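Local coordinates for protein yojF (Bacillus subtilis, PDB 1NJH) that is of unknown function, belongs to the DUF1806 family and forms a two-chain assembly built largely from antiparallel beta strands, at residues Tyr19-Gly33 and Lys105-Phe117. Sequence-based numbering, arbitrary orientation.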
loop_
_atom_site.group_PDB
_atom_site.type_symbol
_atom_site.label_atom_id
_atom_site.label_comp_id
_atom_site.label_asym_id
_atom_site.label_seq_id
_atom_site.Cartn_x
_atom_site.Cartn_y
_atom_site.Cartn_z
ATOM N N TYR A 19 -8.561 14.316 -10.062
ATOM C CA TYR A 19 -8.673 12.888 -10.361
ATOM C C TYR A 19 -9.822 12.181 -9.652
ATOM O O TYR A 19 -9.988 10.974 -9.809
ATOM C CB TYR A 19 -7.381 12.148 -9.985
ATOM C CG TYR A 19 -6.131 12.664 -10.644
ATOM C CD1 TYR A 19 -5.809 12.319 -11.954
ATOM C CD2 TYR A 19 -5.267 13.510 -9.952
ATOM C CE1 TYR A 19 -4.644 12.810 -12.559
ATOM C CE2 TYR A 19 -4.114 14.004 -10.544
ATOM C CZ TYR A 19 -3.809 13.653 -11.846
ATOM O OH TYR A 19 -2.675 14.177 -12.424
ATOM N N ALA A 20 -10.606 12.912 -8.863
ATOM C CA ALA A 20 -11.724 12.293 -8.154
ATOM C C ALA A 20 -12.880 11.929 -9.086
ATOM O O ALA A 20 -13.110 12.597 -10.093
ATOM C CB ALA A 20 -12.226 13.231 -7.055
ATOM N N ASP A 21 -13.571 10.844 -8.747
ATOM C CA ASP A 21 -14.750 10.353 -9.454
ATOM C C ASP A 21 -14.593 9.629 -10.778
ATOM O O ASP A 21 -15.577 9.366 -11.473
ATOM C CB ASP A 21 -15.770 11.490 -9.579
ATOM C CG ASP A 21 -16.173 12.036 -8.223
ATOM O OD1 ASP A 21 -16.466 11.213 -7.335
ATOM O OD2 ASP A 21 -16.189 13.273 -8.041
ATOM N N ARG A 22 -13.360 9.305 -11.130
ATOM C CA ARG A 22 -13.114 8.546 -12.345
ATOM C C ARG A 22 -11.993 7.570 -12.021
ATOM O O ARG A 22 -11.173 7.825 -11.135
ATOM C CB ARG A 22 -12.723 9.457 -13.509
ATOM C CG ARG A 22 -11.384 10.156 -13.392
ATOM C CD ARG A 22 -10.933 10.593 -14.781
ATOM N NE ARG A 22 -9.764 11.459 -14.751
ATOM C CZ ARG A 22 -9.752 12.663 -14.190
ATOM N NH1 ARG A 22 -10.851 13.130 -13.614
ATOM N NH2 ARG A 22 -8.645 13.395 -14.204
ATOM N N PRO A 23 -11.950 6.431 -12.725
ATOM C CA PRO A 23 -10.919 5.414 -12.495
ATOM C C PRO A 23 -9.510 5.940 -12.707
ATOM O O PRO A 23 -9.224 6.562 -13.727
ATOM C CB PRO A 23 -11.276 4.330 -13.512
ATOM C CG PRO A 23 -12.767 4.479 -13.661
ATOM C CD PRO A 23 -12.920 5.974 -13.734
ATOM N N VAL A 24 -8.633 5.704 -11.736
ATOM C CA VAL A 24 -7.245 6.123 -11.857
ATOM C C VAL A 24 -6.353 5.000 -11.366
ATOM O O VAL A 24 -6.828 4.042 -10.758
ATOM C CB VAL A 24 -6.945 7.419 -11.055
ATOM C CG1 VAL A 24 -7.718 8.577 -11.670
ATOM C CG2 VAL A 24 -7.294 7.236 -9.576
ATOM N N TYR A 25 -5.070 5.094 -11.684
ATOM C CA TYR A 25 -4.122 4.087 -11.248
ATOM C C TYR A 25 -3.293 4.678 -10.125
ATOM O O TYR A 25 -2.920 5.849 -10.167
ATOM C CB TYR A 25 -3.205 3.685 -12.402
ATOM C CG TYR A 25 -3.925 2.894 -13.463
ATOM C CD1 TYR A 25 -4.605 3.539 -14.496
ATOM C CD2 TYR A 25 -3.955 1.503 -13.417
ATOM C CE1 TYR A 25 -5.292 2.815 -15.460
ATOM C CE2 TYR A 25 -4.646 0.769 -14.375
ATOM C CZ TYR A 25 -5.309 1.435 -15.393
ATOM O OH TYR A 25 -5.981 0.718 -16.356
ATOM N N ILE A 26 -2.981 3.857 -9.133
ATOM C CA ILE A 26 -2.203 4.318 -8.009
ATOM C C ILE A 26 -0.920 3.510 -7.763
ATOM O O ILE A 26 -0.882 2.282 -7.962
ATOM C CB ILE A 26 -3.093 4.290 -6.717
ATOM C CG1 ILE A 26 -4.190 5.362 -6.849
ATOM C CG2 ILE A 26 -2.239 4.483 -5.457
ATOM C CD1 ILE A 26 -4.975 5.617 -5.619
ATOM N N HIS A 27 0.133 4.225 -7.388
ATOM C CA HIS A 27 1.377 3.600 -6.992
ATOM C C HIS A 27 1.566 4.081 -5.547
ATOM O O HIS A 27 1.549 5.291 -5.294
ATOM C CB HIS A 27 2.571 4.063 -7.827
ATOM C CG HIS A 27 3.840 3.368 -7.451
ATOM N ND1 HIS A 27 4.709 3.854 -6.496
ATOM C CD2 HIS A 27 4.332 2.165 -7.828
ATOM C CE1 HIS A 27 5.682 2.978 -6.304
ATOM N NE2 HIS A 27 5.475 1.945 -7.099
ATOM N N LEU A 28 1.722 3.152 -4.603
ATOM C CA LEU A 28 1.922 3.491 -3.193
ATOM C C LEU A 28 3.015 2.573 -2.713
ATOM O O LEU A 28 2.870 1.352 -2.755
ATOM C CB LEU A 28 0.649 3.251 -2.387
ATOM C CG LEU A 28 0.777 3.518 -0.881
ATOM C CD1 LEU A 28 1.123 4.981 -0.626
ATOM C CD2 LEU A 28 -0.525 3.129 -0.193
ATOM N N GLU A 29 4.106 3.161 -2.248
ATOM C CA GLU A 29 5.261 2.377 -1.838
ATOM C C GLU A 29 5.980 2.983 -0.633
ATOM O O GLU A 29 6.043 4.208 -0.482
ATOM C CB GLU A 29 6.213 2.288 -3.050
ATOM C CG GLU A 29 7.618 1.742 -2.771
ATOM C CD GLU A 29 8.489 1.655 -4.032
ATOM O OE1 GLU A 29 8.237 2.398 -5.008
ATOM O OE2 GLU A 29 9.449 0.845 -4.047
ATOM N N THR A 30 6.509 2.111 0.219
ATOM C CA THR A 30 7.273 2.530 1.395
ATOM C C THR A 30 8.577 1.743 1.373
ATOM O O THR A 30 8.585 0.542 1.119
ATOM C CB THR A 30 6.526 2.256 2.745
ATOM O OG1 THR A 30 6.132 0.883 2.833
ATOM C CG2 THR A 30 5.300 3.120 2.846
ATOM N N THR A 31 9.677 2.433 1.638
ATOM C CA THR A 31 10.997 1.808 1.627
ATOM C C THR A 31 11.761 2.189 2.892
ATOM O O THR A 31 11.404 3.150 3.568
ATOM C CB THR A 31 11.804 2.284 0.416
ATOM O OG1 THR A 31 11.853 3.716 0.422
ATOM C CG2 THR A 31 11.158 1.813 -0.880
ATOM N N THR A 32 12.812 1.432 3.202
ATOM C CA THR A 32 13.626 1.704 4.385
ATOM C C THR A 32 15.091 1.365 4.140
ATOM O O THR A 32 15.455 0.864 3.076
ATOM C CB THR A 32 13.158 0.887 5.605
ATOM O OG1 THR A 32 13.361 -0.509 5.354
ATOM C CG2 THR A 32 11.689 1.143 5.878
ATOM N N GLY A 33 15.928 1.635 5.138
ATOM C CA GLY A 33 17.346 1.348 5.017
ATOM C C GLY A 33 17.813 0.325 6.035
ATOM O O GLY A 33 17.018 -0.450 6.569
ATOM N N LYS A 105 15.344 6.991 8.213
ATOM C CA LYS A 105 15.621 6.138 7.065
ATOM C C LYS A 105 14.310 5.524 6.581
ATOM O O LYS A 105 14.189 4.306 6.452
ATOM C CB LYS A 105 16.600 5.023 7.449
ATOM C CG LYS A 105 18.050 5.465 7.580
ATOM C CD LYS A 105 18.671 5.697 6.211
ATOM C CE LYS A 105 20.172 5.941 6.313
ATOM N NZ LYS A 105 20.829 6.007 4.972
ATOM N N LEU A 106 13.324 6.377 6.328
ATOM C CA LEU A 106 12.029 5.913 5.853
ATOM C C LEU A 106 11.634 6.769 4.659
ATOM O O LEU A 106 11.827 7.981 4.665
ATOM C CB LEU A 106 10.980 6.053 6.954
ATOM C CG LEU A 106 9.875 4.993 7.038
ATOM C CD1 LEU A 106 8.776 5.528 7.947
ATOM C CD2 LEU A 106 9.309 4.672 5.664
ATOM N N ALA A 107 11.091 6.138 3.628
ATOM C CA ALA A 107 10.673 6.876 2.454
ATOM C C ALA A 107 9.300 6.414 2.021
ATOM O O ALA A 107 8.911 5.254 2.240
ATOM C CB ALA A 107 11.669 6.678 1.312
ATOM N N ILE A 108 8.568 7.329 1.404
ATOM C CA ILE A 108 7.235 7.018 0.938
ATOM C C ILE A 108 6.948 7.704 -0.378
ATOM O O ILE A 108 7.468 8.785 -0.667
ATOM C CB ILE A 108 6.177 7.429 1.974
ATOM C CG1 ILE A 108 4.786 7.047 1.465
ATOM C CG2 ILE A 108 6.289 8.932 2.263
ATOM C CD1 ILE A 108 3.749 6.996 2.542
ATOM N N SER A 109 6.114 7.056 -1.180
ATOM C CA SER A 109 5.737 7.571 -2.480
ATOM C C SER A 109 4.280 7.248 -2.757
ATOM O O SER A 109 3.846 6.120 -2.528
ATOM C CB SER A 109 6.628 6.937 -3.564
ATOM O OG SER A 109 6.153 7.233 -4.864
ATOM N N LEU A 110 3.523 8.256 -3.199
ATOM C CA LEU A 110 2.117 8.079 -3.580
ATOM C C LEU A 110 2.001 8.801 -4.910
ATOM O O LEU A 110 2.307 9.998 -5.006
ATOM C CB LEU A 110 1.142 8.689 -2.556
ATOM C CG LEU A 110 -0.340 8.614 -2.988
ATOM C CD1 LEU A 110 -0.807 7.164 -3.144
ATOM C CD2 LEU A 110 -1.219 9.355 -1.952
ATOM N N GLN A 111 1.600 8.066 -5.944
ATOM C CA GLN A 111 1.465 8.620 -7.287
ATOM C C GLN A 111 0.096 8.241 -7.870
ATOM O O GLN A 111 -0.377 7.119 -7.681
ATOM C CB GLN A 111 2.580 8.071 -8.184
ATOM C CG GLN A 111 3.990 8.122 -7.580
ATOM C CD GLN A 111 5.047 7.712 -8.599
ATOM O OE1 GLN A 111 4.773 6.912 -9.487
ATOM N NE2 GLN A 111 6.247 8.255 -8.470
ATOM N N ILE A 112 -0.517 9.176 -8.596
ATOM C CA ILE A 112 -1.837 8.992 -9.191
ATOM C C ILE A 112 -1.771 9.339 -10.675
ATOM O O ILE A 112 -1.240 10.386 -11.033
ATOM C CB ILE A 112 -2.867 9.927 -8.489
ATOM C CG1 ILE A 112 -2.825 9.677 -6.976
ATOM C CG2 ILE A 112 -4.259 9.709 -9.066
ATOM C CD1 ILE A 112 -3.676 10.606 -6.127
ATOM N N SER A 113 -2.338 8.474 -11.513
ATOM C CA SER A 113 -2.331 8.668 -12.963
ATOM C C SER A 113 -3.595 8.121 -13.612
ATOM O O SER A 113 -4.206 7.183 -13.107
ATOM C CB SER A 113 -1.110 7.964 -13.564
ATOM O OG SER A 113 -1.044 8.132 -14.979
ATOM N N GLU A 114 -3.988 8.710 -14.738
ATOM C CA GLU A 114 -5.159 8.249 -15.458
ATOM C C GLU A 114 -4.794 6.993 -16.254
ATOM O O GLU A 114 -5.663 6.237 -16.682
ATOM C CB GLU A 114 -5.661 9.344 -16.399
ATOM C CG GLU A 114 -5.904 10.670 -15.703
ATOM C CD GLU A 114 -6.305 11.773 -16.663
ATOM O OE1 GLU A 114 -7.404 11.683 -17.246
ATOM O OE2 GLU A 114 -5.516 12.729 -16.834
ATOM N N LYS A 115 -3.498 6.766 -16.440
ATOM C CA LYS A 115 -3.034 5.599 -17.178
ATOM C C LYS A 115 -2.072 4.776 -16.331
ATOM O O LYS A 115 -1.478 5.290 -15.394
ATOM C CB LYS A 115 -2.314 6.034 -18.455
ATOM C CG LYS A 115 -3.197 6.725 -19.468
ATOM C CD LYS A 115 -2.361 7.179 -20.647
ATOM C CE LYS A 115 -3.180 7.970 -21.646
ATOM N NZ LYS A 115 -2.301 8.485 -22.733
ATOM N N PRO A 116 -1.902 3.484 -16.658
ATOM C CA PRO A 116 -0.995 2.612 -15.907
ATOM C C PRO A 116 0.428 3.158 -15.841
ATOM O O PRO A 116 0.928 3.782 -16.791
ATOM C CB PRO A 116 -1.040 1.299 -16.701
ATOM C CG PRO A 116 -2.412 1.296 -17.264
ATOM C CD PRO A 116 -2.586 2.725 -17.720
ATOM N N PHE A 117 1.093 2.915 -14.721
ATOM C CA PHE A 117 2.479 3.334 -14.578
ATOM C C PHE A 117 3.344 2.246 -15.215
ATOM O O PHE A 117 3.120 1.063 -14.974
ATOM C CB PHE A 117 2.856 3.428 -13.102
ATOM C CG PHE A 117 2.285 4.618 -12.405
ATOM C CD1 PHE A 117 2.925 5.846 -12.480
ATOM C CD2 PHE A 117 1.086 4.519 -11.700
ATOM C CE1 PHE A 117 2.378 6.976 -11.858
ATOM C CE2 PHE A 117 0.532 5.637 -11.075
ATOM C CZ PHE A 117 1.172 6.860 -11.154
HETATM O O HOH W 1 -9.005 9.754 -17.102
HETATM O O HOH W 2 -8.064 5.672 -16.050
#
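Tyr-25 and Ser-113 open an antiparallel ladder that illustrates how two strands distant in sequence become sheet neighbours. Tyr-25 N donates an almost straight bond (178°) to Ser-113 O at 2.7 Å, and paired backbone bonds recur at His-27 with Gln-111, Glu-29 with Ser-109 and Thr-31 with Ala-107. Packing is tight where the chain beyond Ser-113 passes over Tyr-25. With CG anti to its carbonyl carbon (chi1 -70°), Tyr-25 turns its ring under Pro-116, whose CG sits 3.7 Å from the ring centroid in a CH-pi contact. A leucine in place of Tyr-25 would probably leave Pro-116 without its aromatic platform and Glu-76 of the second subunit without its weak hydrogen bond to the phenol. Phe-117 lays a ring face against His-27 CB, its CE2 4.1 Å away. On the opposite face Ile-112 CG2 lies over the Tyr-19 ring, 3.8 Å from CG, and touches Val-24. The solvent side is looser: Arg-22 NE and Glu-114 OE1 form a salt bridge whose hydrogen bond is long (3.4 Å) and weak, Arg-22 NH1 bonding Arg-18 O and Glu-114 OE2 bonding Asn-93 ND2; Gly-33 N, at the far end, bonds weakly to Lys-105 O. Strand 24-32 is flanked by strand 45-63 on its other edge, and strand 106-113 by strand 95-101; Ile-26, Leu-28 and Ile-108 pack on strand 78-89, and Thr-30 and Leu-106 meet the second subunit.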